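Cellobiose 2-epimerase (Caldibacillus thermoamylovorans, PDB 5ZHB) catalyses the 2-epimerisation of the reducing-end sugar of cellobiose, probably interconverting its glucose and mannose forms like related cellobiose 2-epimerases. Local coordinates at residues W307-E321 with H376-V388. Sequence-based numbering, arbitrary orientation.
Sequences WVQVEAMVGFYNAYE and HNARFCLEFIERV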
ATOM      1  N   TRP A 307       5.940   3.767   6.924  1.00 19.02           N
ATOM      2  CA  TRP A 307       4.671   3.157   6.536  1.00 20.43           C
ATOM      3  C   TRP A 307       4.187   2.164   7.591  1.00 20.14           C
ATOM      4  O   TRP A 307       2.977   2.033   7.772  1.00 18.29           O
ATOM      5  CB  TRP A 307       4.721   2.513   5.139  1.00 18.81           C
ATOM      6  CG  TRP A 307       5.554   1.267   4.984  1.00 19.39           C
ATOM      7  CD1 TRP A 307       6.830   1.177   4.515  1.00 20.51           C
ATOM      8  CD2 TRP A 307       5.128  -0.085   5.246  1.00 20.11           C
ATOM      9  NE1 TRP A 307       7.245  -0.125   4.506  1.00 20.71           N
ATOM     10  CE2 TRP A 307       6.221  -0.923   4.953  1.00 22.16           C
ATOM     11  CE3 TRP A 307       3.932  -0.661   5.706  1.00 19.02           C
ATOM     12  CZ2 TRP A 307       6.146  -2.311   5.092  1.00 22.02           C
ATOM     13  CZ3 TRP A 307       3.856  -2.033   5.822  1.00 23.12           C
ATOM     14  CH2 TRP A 307       4.958  -2.849   5.538  1.00 21.22           C
ATOM     15  N   VAL A 308       5.146   1.518   8.281  1.00 18.07           N
ATOM     16  CA  VAL A 308       4.814   0.570   9.340  1.00 19.05           C
ATOM     17  C   VAL A 308       4.072   1.271  10.479  1.00 19.92           C
ATOM     18  O   VAL A 308       3.021   0.807  10.923  1.00 19.70           O
ATOM     19  CB  VAL A 308       6.095  -0.150   9.811  1.00 18.74           C
ATOM     20  CG1 VAL A 308       5.828  -0.987  11.058  1.00 20.76           C
ATOM     21  CG2 VAL A 308       6.762  -0.956   8.702  1.00 19.98           C
ATOM     22  N   GLN A 309       4.510   2.479  10.836  1.00 20.79           N
ATOM     23  CA  GLN A 309       3.911   3.201  11.939  1.00 20.12           C
ATOM     24  C   GLN A 309       2.472   3.556  11.586  1.00 21.31           C
ATOM     25  O   GLN A 309       1.567   3.372  12.393  1.00 19.94           O
ATOM     26  CB  GLN A 309       4.692   4.463  12.288  1.00 20.31           C
ATOM     27  CG  GLN A 309       6.198   4.292  12.421  1.00 21.91           C
ATOM     28  CD  GLN A 309       6.611   3.187  13.372  1.00 21.97           C
ATOM     29  OE1 GLN A 309       6.099   3.090  14.483  1.00 24.22           O
ATOM     30  NE2 GLN A 309       7.457   2.284  12.904  1.00 20.16           N
ATOM     31  N   VAL A 310       2.230   4.100  10.389  1.00 19.65           N
ATOM     32  CA  VAL A 310       0.881   4.557  10.094  1.00 19.59           C
ATOM     33  C   VAL A 310      -0.089   3.382   9.883  1.00 18.20           C
ATOM     34  O   VAL A 310      -1.261   3.507  10.189  1.00 19.04           O
ATOM     35  CB  VAL A 310       0.822   5.508   8.877  1.00 21.70           C
ATOM     36  CG1 VAL A 310       1.792   6.668   9.027  1.00 21.23           C
ATOM     37  CG2 VAL A 310       1.029   4.813   7.547  1.00 21.16           C
ATOM     38  N   GLU A 311       0.351   2.297   9.250  1.00 18.58           N
ATOM     39  CA  GLU A 311      -0.492   1.106   9.133  1.00 18.66           C
ATOM     40  C   GLU A 311      -0.831   0.572  10.526  1.00 18.54           C
ATOM     41  O   GLU A 311      -1.926   0.071  10.736  1.00 18.88           O
ATOM     42  CB  GLU A 311       0.127   0.007   8.275  1.00 18.95           C
ATOM     43  CG  GLU A 311       0.261   0.403   6.803  1.00 19.73           C
ATOM     44  CD  GLU A 311      -0.994   0.796   6.076  1.00 19.31           C
ATOM     45  OE1 GLU A 311      -2.071   0.345   6.515  1.00 20.42           O
ATOM     46  OE2 GLU A 311      -0.913   1.589   5.080  1.00 21.44           O
ATOM     47  N   ALA A 312       0.105   0.632  11.462  1.00 20.31           N
ATOM     48  CA  ALA A 312      -0.195   0.201  12.830  1.00 22.12           C
ATOM     49  C   ALA A 312      -1.270   1.100  13.451  1.00 23.34           C
ATOM     50  O   ALA A 312      -2.195   0.616  14.118  1.00 23.50           O
ATOM     51  CB  ALA A 312       1.072   0.174  13.650  1.00 22.98           C
ATOM     52  N   MET A 313      -1.190   2.414  13.203  1.00 20.04           N
ATOM     53  CA  MET A 313      -2.206   3.315  13.754  1.00 21.20           C
ATOM     54  C   MET A 313      -3.576   2.955  13.187  1.00 20.91           C
ATOM     55  O   MET A 313      -4.561   2.881  13.931  1.00 20.73           O
ATOM     56  CB  MET A 313      -1.880   4.807  13.548  1.00 19.52           C
ATOM     57  CG  MET A 313      -0.791   5.290  14.473  1.00 20.46           C
ATOM     58  SD  MET A 313      -0.327   7.035  14.340  1.00 22.74           S
ATOM     59  CE  MET A 313       0.550   7.149  12.771  1.00 23.96           C
ATOM     60  N   VAL A 314      -3.667   2.656  11.887  1.00 19.04           N
ATOM     61  CA  VAL A 314      -4.968   2.365  11.315  1.00 18.27           C
ATOM     62  C   VAL A 314      -5.460   1.013  11.855  1.00 19.91           C
ATOM     63  O   VAL A 314      -6.603   0.889  12.276  1.00 21.34           O
ATOM     64  CB  VAL A 314      -4.992   2.424   9.776  1.00 19.24           C
ATOM     65  CG1 VAL A 314      -6.360   2.044   9.212  1.00 19.56           C
ATOM     66  CG2 VAL A 314      -4.576   3.812   9.284  1.00 20.52           C
ATOM     67  N   GLY A 315      -4.602  -0.003  11.820  1.00 21.90           N
ATOM     68  CA  GLY A 315      -5.020  -1.350  12.144  1.00 23.77           C
ATOM     69  C   GLY A 315      -5.404  -1.440  13.616  1.00 23.53           C
ATOM     70  O   GLY A 315      -6.376  -2.099  13.945  1.00 22.12           O
ATOM     71  N   PHE A 316      -4.664  -0.720  14.457  1.00 24.59           N
ATOM     72  CA  PHE A 316      -4.943  -0.700  15.888  1.00 25.10           C
ATOM     73  C   PHE A 316      -6.254   0.019  16.174  1.00 25.08           C
ATOM     74  O   PHE A 316      -7.025  -0.444  17.023  1.00 26.81           O
ATOM     75  CB  PHE A 316      -3.755  -0.156  16.663  1.00 21.92           C
ATOM     76  CG  PHE A 316      -2.537  -1.054  16.799  1.00 21.38           C
ATOM     77  CD1 PHE A 316      -2.595  -2.447  16.704  1.00 21.99           C
ATOM     78  CD2 PHE A 316      -1.311  -0.490  17.086  1.00 19.50           C
ATOM     79  CE1 PHE A 316      -1.445  -3.220  16.857  1.00 21.45           C
ATOM     80  CE2 PHE A 316      -0.171  -1.267  17.264  1.00 19.03           C
ATOM     81  CZ  PHE A 316      -0.239  -2.623  17.120  1.00 23.08           C
ATOM     82  N   TYR A 317      -6.547   1.096  15.440  1.00 23.02           N
ATOM     83  CA  TYR A 317      -7.804   1.800  15.623  1.00 22.68           C
ATOM     84  C   TYR A 317      -9.000   0.959  15.161  1.00 26.71           C
ATOM     85  O   TYR A 317     -10.066   0.965  15.791  1.00 23.34           O
ATOM     86  CB  TYR A 317      -7.770   3.186  14.971  1.00 22.47           C
ATOM     87  CG  TYR A 317      -9.021   3.942  15.355  1.00 26.46           C
ATOM     88  CD1 TYR A 317      -9.184   4.450  16.641  1.00 29.28           C
ATOM     89  CD2 TYR A 317     -10.074   4.067  14.465  1.00 28.60           C
ATOM     90  CE1 TYR A 317     -10.342   5.118  17.011  1.00 31.82           C
ATOM     91  CE2 TYR A 317     -11.242   4.710  14.830  1.00 36.02           C
ATOM     92  CZ  TYR A 317     -11.381   5.227  16.108  1.00 36.41           C
ATOM     93  OH  TYR A 317     -12.544   5.869  16.419  1.00 41.13           O
ATOM     94  N   ASN A 318      -8.850   0.252  14.031  1.00 24.32           N
ATOM     95  CA  ASN A 318      -9.857  -0.696  13.577  1.00 22.92           C
ATOM     96  C   ASN A 318     -10.128  -1.736  14.666  1.00 23.21           C
ATOM     97  O   ASN A 318     -11.284  -2.007  14.998  1.00 28.31           O
ATOM     98  CB  ASN A 318      -9.405  -1.401  12.287  1.00 21.81           C
ATOM     99  CG  ASN A 318     -10.484  -2.242  11.639  1.00 23.02           C
ATOM    100  OD1 ASN A 318     -11.520  -1.722  11.220  1.00 23.09           O
ATOM    101  ND2 ASN A 318     -10.246  -3.541  11.515  1.00 24.99           N
ATOM    102  N   ALA A 319      -9.059  -2.318  15.202  1.00 21.42           N
ATOM    103  CA  ALA A 319      -9.149  -3.288  16.270  1.00 23.02           C
ATOM    104  C   ALA A 319      -9.879  -2.721  17.494  1.00 25.09           C
ATOM    105  O   ALA A 319     -10.617  -3.460  18.157  1.00 22.50           O
ATOM    106  CB  ALA A 319      -7.779  -3.753  16.637  1.00 24.29           C
ATOM    107  N   TYR A 320      -9.623  -1.443  17.801  1.00 26.24           N
ATOM    108  CA  TYR A 320     -10.303  -0.766  18.894  1.00 28.14           C
ATOM    109  C   TYR A 320     -11.794  -0.725  18.623  1.00 28.99           C
ATOM    110  O   TYR A 320     -12.576  -0.970  19.545  1.00 28.33           O
ATOM    111  CB  TYR A 320      -9.775   0.644  19.138  1.00 32.19           C
ATOM    112  CG  TYR A 320     -10.545   1.417  20.200  1.00 32.14           C
ATOM    113  CD1 TYR A 320     -10.463   1.056  21.548  1.00 33.79           C
ATOM    114  CD2 TYR A 320     -11.333   2.502  19.856  1.00 34.29           C
ATOM    115  CE1 TYR A 320     -11.167   1.742  22.522  1.00 36.15           C
ATOM    116  CE2 TYR A 320     -11.993   3.236  20.829  1.00 42.53           C
ATOM    117  CZ  TYR A 320     -11.923   2.845  22.160  1.00 44.27           C
ATOM    118  OH  TYR A 320     -12.584   3.569  23.111  1.00 45.62           O
ATOM    119  N   GLU A 321     -12.174  -0.411  17.370  1.00 29.94           N
ATOM    120  CA  GLU A 321     -13.571  -0.390  16.960  1.00 30.47           C
ATOM    121  C   GLU A 321     -14.228  -1.760  17.195  1.00 30.62           C
ATOM    122  O   GLU A 321     -15.356  -1.841  17.649  1.00 29.15           O
ATOM    123  CB  GLU A 321     -13.738   0.120  15.521  1.00 33.75           C
ATOM    124  CG  GLU A 321     -13.532   1.624  15.356  1.00 36.38           C
ATOM    125  CD  GLU A 321     -13.750   2.189  13.955  1.00 41.51           C
ATOM    126  OE1 GLU A 321     -12.948   1.888  13.068  1.00 41.22           O
ATOM    127  OE2 GLU A 321     -14.688   2.962  13.727  1.00 49.66           O
ATOM    128  N   HIS A 376       0.560   5.713   1.841  1.00 17.65           N
ATOM    129  CA  HIS A 376       0.425   5.155   3.189  1.00 18.14           C
ATOM    130  C   HIS A 376       0.022   6.235   4.205  1.00 19.64           C
ATOM    131  O   HIS A 376      -0.922   6.053   4.992  1.00 18.95           O
ATOM    132  CB  HIS A 376       1.700   4.450   3.619  1.00 17.71           C
ATOM    133  CG  HIS A 376       1.953   3.068   3.083  1.00 18.20           C
ATOM    134  ND1 HIS A 376       1.166   1.977   3.410  1.00 17.18           N
ATOM    135  CD2 HIS A 376       2.879   2.624   2.209  1.00 19.80           C
ATOM    136  CE1 HIS A 376       1.617   0.904   2.746  1.00 19.08           C
ATOM    137  NE2 HIS A 376       2.683   1.265   2.039  1.00 17.35           N
ATOM    138  N   ASN A 377       0.775   7.328   4.228  1.00 18.73           N
ATOM    139  CA  ASN A 377       0.561   8.364   5.230  1.00 19.62           C
ATOM    140  C   ASN A 377      -0.718   9.177   4.960  1.00 21.31           C
ATOM    141  O   ASN A 377      -1.435   9.504   5.922  1.00 23.52           O
ATOM    142  CB  ASN A 377       1.831   9.169   5.499  1.00 19.02           C
ATOM    143  CG  ASN A 377       2.383   9.926   4.312  1.00 23.05           C
ATOM    144  OD1 ASN A 377       2.004   9.653   3.172  1.00 22.80           O
ATOM    145  ND2 ASN A 377       3.321  10.832   4.577  1.00 22.53           N
ATOM    146  N   ALA A 378      -1.035   9.492   3.696  1.00 19.98           N
ATOM    147  CA  ALA A 378      -2.303  10.130   3.390  1.00 21.91           C
ATOM    148  C   ALA A 378      -3.482   9.247   3.770  1.00 20.93           C
ATOM    149  O   ALA A 378      -4.440   9.724   4.380  1.00 22.08           O
ATOM    150  CB  ALA A 378      -2.417  10.509   1.940  1.00 21.68           C
ATOM    151  N   ARG A 379      -3.429   7.978   3.343  1.00 20.23           N
ATOM    152  CA  ARG A 379      -4.479   7.032   3.637  1.00 18.91           C
ATOM    153  C   ARG A 379      -4.718   6.953   5.151  1.00 19.45           C
ATOM    154  O   ARG A 379      -5.867   6.927   5.585  1.00 20.07           O
ATOM    155  CB  ARG A 379      -4.148   5.668   3.019  1.00 17.97           C
ATOM    156  CG  ARG A 379      -5.300   4.703   3.251  1.00 20.09           C
ATOM    157  CD  ARG A 379      -5.215   3.369   2.559  1.00 18.46           C
ATOM    158  NE  ARG A 379      -4.086   2.580   3.048  1.00 19.97           N
ATOM    159  CZ  ARG A 379      -3.746   1.381   2.570  1.00 18.87           C
ATOM    160  NH1 ARG A 379      -4.475   0.816   1.630  1.00 19.74           N
ATOM    161  NH2 ARG A 379      -2.691   0.749   3.063  1.00 19.90           N
ATOM    162  N   PHE A 380      -3.643   6.907   5.952  1.00 18.64           N
ATOM    163  CA  PHE A 380      -3.797   6.869   7.391  1.00 21.09           C
ATOM    164  C   PHE A 380      -4.624   8.066   7.881  1.00 23.68           C
ATOM    165  O   PHE A 380      -5.580   7.872   8.638  1.00 20.83           O
ATOM    166  CB  PHE A 380      -2.432   6.712   8.068  1.00 23.18           C
ATOM    167  CG  PHE A 380      -2.224   7.574   9.299  1.00 24.64           C
ATOM    168  CD1 PHE A 380      -2.866   7.279  10.502  1.00 25.41           C
ATOM    169  CD2 PHE A 380      -1.377   8.674   9.250  1.00 23.37           C
ATOM    170  CE1 PHE A 380      -2.635   8.053  11.627  1.00 25.54           C
ATOM    171  CE2 PHE A 380      -1.152   9.448  10.372  1.00 25.96           C
ATOM    172  CZ  PHE A 380      -1.801   9.152  11.552  1.00 27.56           C
ATOM    173  N   CYS A 381      -4.240   9.291   7.494  1.00 21.56           N
ATOM    174  CA  CYS A 381      -4.960  10.476   7.924  1.00 22.79           C
ATOM    175  C   CYS A 381      -6.421  10.379   7.486  1.00 23.17           C
ATOM    176  O   CYS A 381      -7.316  10.620   8.287  1.00 24.28           O
ATOM    177  CB  CYS A 381      -4.319  11.740   7.358  1.00 21.44           C
ATOM    178  SG  CYS A 381      -2.655  12.051   7.975  1.00 24.04           S
ATOM    179  N   LEU A 382      -6.663   9.979   6.240  1.00 21.63           N
ATOM    180  CA  LEU A 382      -8.011   9.897   5.673  1.00 24.36           C
ATOM    181  C   LEU A 382      -8.885   8.829   6.329  1.00 25.04           C
ATOM    182  O   LEU A 382     -10.096   9.025   6.517  1.00 26.03           O
ATOM    183  CB  LEU A 382      -7.905   9.673   4.173  1.00 23.34           C
ATOM    184  CG  LEU A 382      -7.303  10.847   3.385  1.00 24.98           C
ATOM    185  CD1 LEU A 382      -7.052  10.425   1.963  1.00 26.67           C
ATOM    186  CD2 LEU A 382      -8.194  12.072   3.436  1.00 26.52           C
ATOM    187  N   GLU A 383      -8.276   7.706   6.710  1.00 25.79           N
ATOM    188  CA  GLU A 383      -9.031   6.645   7.359  1.00 23.19           C
ATOM    189  C   GLU A 383      -9.600   7.138   8.691  1.00 25.23           C
ATOM    190  O   GLU A 383     -10.755   6.853   9.013  1.00 25.89           O
ATOM    191  CB  GLU A 383      -8.106   5.449   7.551  1.00 23.58           C
ATOM    192  CG  GLU A 383      -8.031   4.515   6.346  1.00 24.24           C
ATOM    193  CD  GLU A 383      -9.322   3.756   6.109  1.00 25.32           C
ATOM    194  OE1 GLU A 383      -9.898   3.236   7.089  1.00 24.50           O
ATOM    195  OE2 GLU A 383      -9.727   3.665   4.943  1.00 25.58           O
ATOM    196  N   PHE A 384      -8.767   7.791   9.501  1.00 25.37           N
ATOM    197  CA  PHE A 384      -9.222   8.347  10.772  1.00 25.20           C
ATOM    198  C   PHE A 384     -10.265   9.440  10.566  1.00 28.07           C
ATOM    199  O   PHE A 384     -11.286   9.470  11.241  1.00 26.75           O
ATOM    200  CB  PHE A 384      -8.061   8.925  11.557  1.00 22.30           C
ATOM    201  CG  PHE A 384      -7.347   7.865  12.372  1.00 23.66           C
ATOM    202  CD1 PHE A 384      -7.763   7.573  13.665  1.00 23.38           C
ATOM    203  CD2 PHE A 384      -6.278   7.155  11.844  1.00 22.87           C
ATOM    204  CE1 PHE A 384      -7.056   6.649  14.439  1.00 25.69           C
ATOM    205  CE2 PHE A 384      -5.633   6.178  12.590  1.00 22.76           C
ATOM    206  CZ  PHE A 384      -6.010   5.935  13.886  1.00 25.16           C
ATOM    207  N   ILE A 385     -10.022  10.345   9.624  1.00 27.76           N
ATOM    208  CA  ILE A 385     -11.022  11.359   9.329  1.00 29.44           C
ATOM    209  C   ILE A 385     -12.394  10.726   9.060  1.00 31.56           C
ATOM    210  O   ILE A 385     -13.427  11.173   9.578  1.00 30.38           O
ATOM    211  CB  ILE A 385     -10.536  12.245   8.169  1.00 29.15           C
ATOM    212  CG1 ILE A 385      -9.356  13.135   8.598  1.00 30.14           C
ATOM    213  CG2 ILE A 385     -11.710  13.065   7.625  1.00 31.74           C
ATOM    214  CD1 ILE A 385      -8.529  13.718   7.451  1.00 30.12           C
ATOM    215  N   GLU A 386     -12.432   9.689   8.222  1.00 30.60           N
ATOM    216  CA  GLU A 386     -13.678   9.093   7.769  1.00 35.04           C
ATOM    217  C   GLU A 386     -14.274   8.228   8.879  1.00 34.91           C
ATOM    218  O   GLU A 386     -15.493   8.177   9.047  1.00 34.42           O
ATOM    219  CB  GLU A 386     -13.437   8.296   6.480  1.00 41.10           C
ATOM    220  CG  GLU A 386     -14.588   8.341   5.473  1.00 49.52           C
ATOM    221  CD  GLU A 386     -14.510   7.355   4.300  1.00 55.68           C
ATOM    222  OE1 GLU A 386     -15.408   7.379   3.438  1.00 58.09           O
ATOM    223  OE2 GLU A 386     -13.583   6.525   4.231  1.00 59.00           O
ATOM    224  N   ARG A 387     -13.437   7.512   9.641  1.00 30.66           N
ATOM    225  CA  ARG A 387     -13.960   6.632  10.677  1.00 31.11           C
ATOM    226  C   ARG A 387     -14.587   7.442  11.821  1.00 38.12           C
ATOM    227  O   ARG A 387     -15.608   7.021  12.369  1.00 39.33           O
ATOM    228  CB  ARG A 387     -12.854   5.719  11.210  1.00 32.43           C
ATOM    229  CG  ARG A 387     -12.517   4.564  10.272  1.00 33.23           C
ATOM    230  CD  ARG A 387     -11.224   3.902  10.705  1.00 29.87           C
ATOM    231  NE  ARG A 387     -10.751   2.943   9.694  1.00 29.82           N
ATOM    232  CZ  ARG A 387     -10.888   1.624   9.818  1.00 32.56           C
ATOM    233  NH1 ARG A 387     -11.597   1.128  10.820  1.00 27.54           N
ATOM    234  NH2 ARG A 387     -10.325   0.810   8.940  1.00 30.41           N
ATOM    235  N   VAL A 388     -13.939   8.562  12.193  1.00 39.79           N
ATOM    236  CA  VAL A 388     -14.439   9.543  13.153  1.00 42.55           C
ATOM    237  C   VAL A 388     -15.083  10.724  12.396  1.00 44.41           C
ATOM    238  O   VAL A 388     -16.163  10.536  11.780  1.00 44.77           O
ATOM    239  CB  VAL A 388     -13.270  10.051  14.024  1.00 41.02           C
ATOM    240  CG1 VAL A 388     -13.713  11.000  15.135  1.00 45.28           C
ATOM    241  CG2 VAL A 388     -12.421   8.934  14.612  1.00 38.18           C
TER
HETATM  242  O   HOH W   1      -2.666   3.691   5.398  1.00 22.58           O
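Glu311 reaches across to His376 and Arg379 with a single oxygen, OE2, which takes a nearly straight bond from His376 ND1 at 2.7 Å and another from Arg379 NH2 at 2.8 Å. The carboxylate stands steeply to both partners, 76° from the imidazole plane, yet OE2 lies in the plane of each: the histidine comes from its anti side, the arginine from above the carboxylate. A water donates to OE2 as well and accepts from Arg379 NE, while Glu191 takes the other end of the guanidinium. Trp307 CB sits over one face of the imidazole, 3.6 Å from its centroid, and the indole's five-membered ring forms an offset stack with it. These are neighbouring helices, the segments 307-321 and 376-387 running the same way at 21° to each other, of the (α/α)6 barrel expected for this six-hairpin family, with helix 245-262 alongside. Further along, Met313 bends at chi3 (-72°) and lays its CE methyl over the Phe380 face, 3.3 Å from CZ, in a CH-pi contact, with SD set obliquely to the ring as the Met-aromatic partner; Val310 packs against the same residue's CB. Val314 is a knob among Phe380, Glu383, Phe384 and Arg387, and Phe384 pushes its CZ against Tyr317 CB at 3.4 Å. Arg387, extended from CG to NE, passes the edge of the Tyr317 ring, and its NH1 binds Asn318 OD1 on a lone pair at 2.9 Å and Glu321 OE1 at 2.7 Å. Its NE holds Glu383 OE1 at 2.8 Å. A leucine in its place would probably leave the carboxylates of Glu321 and Glu383 without the cation between them.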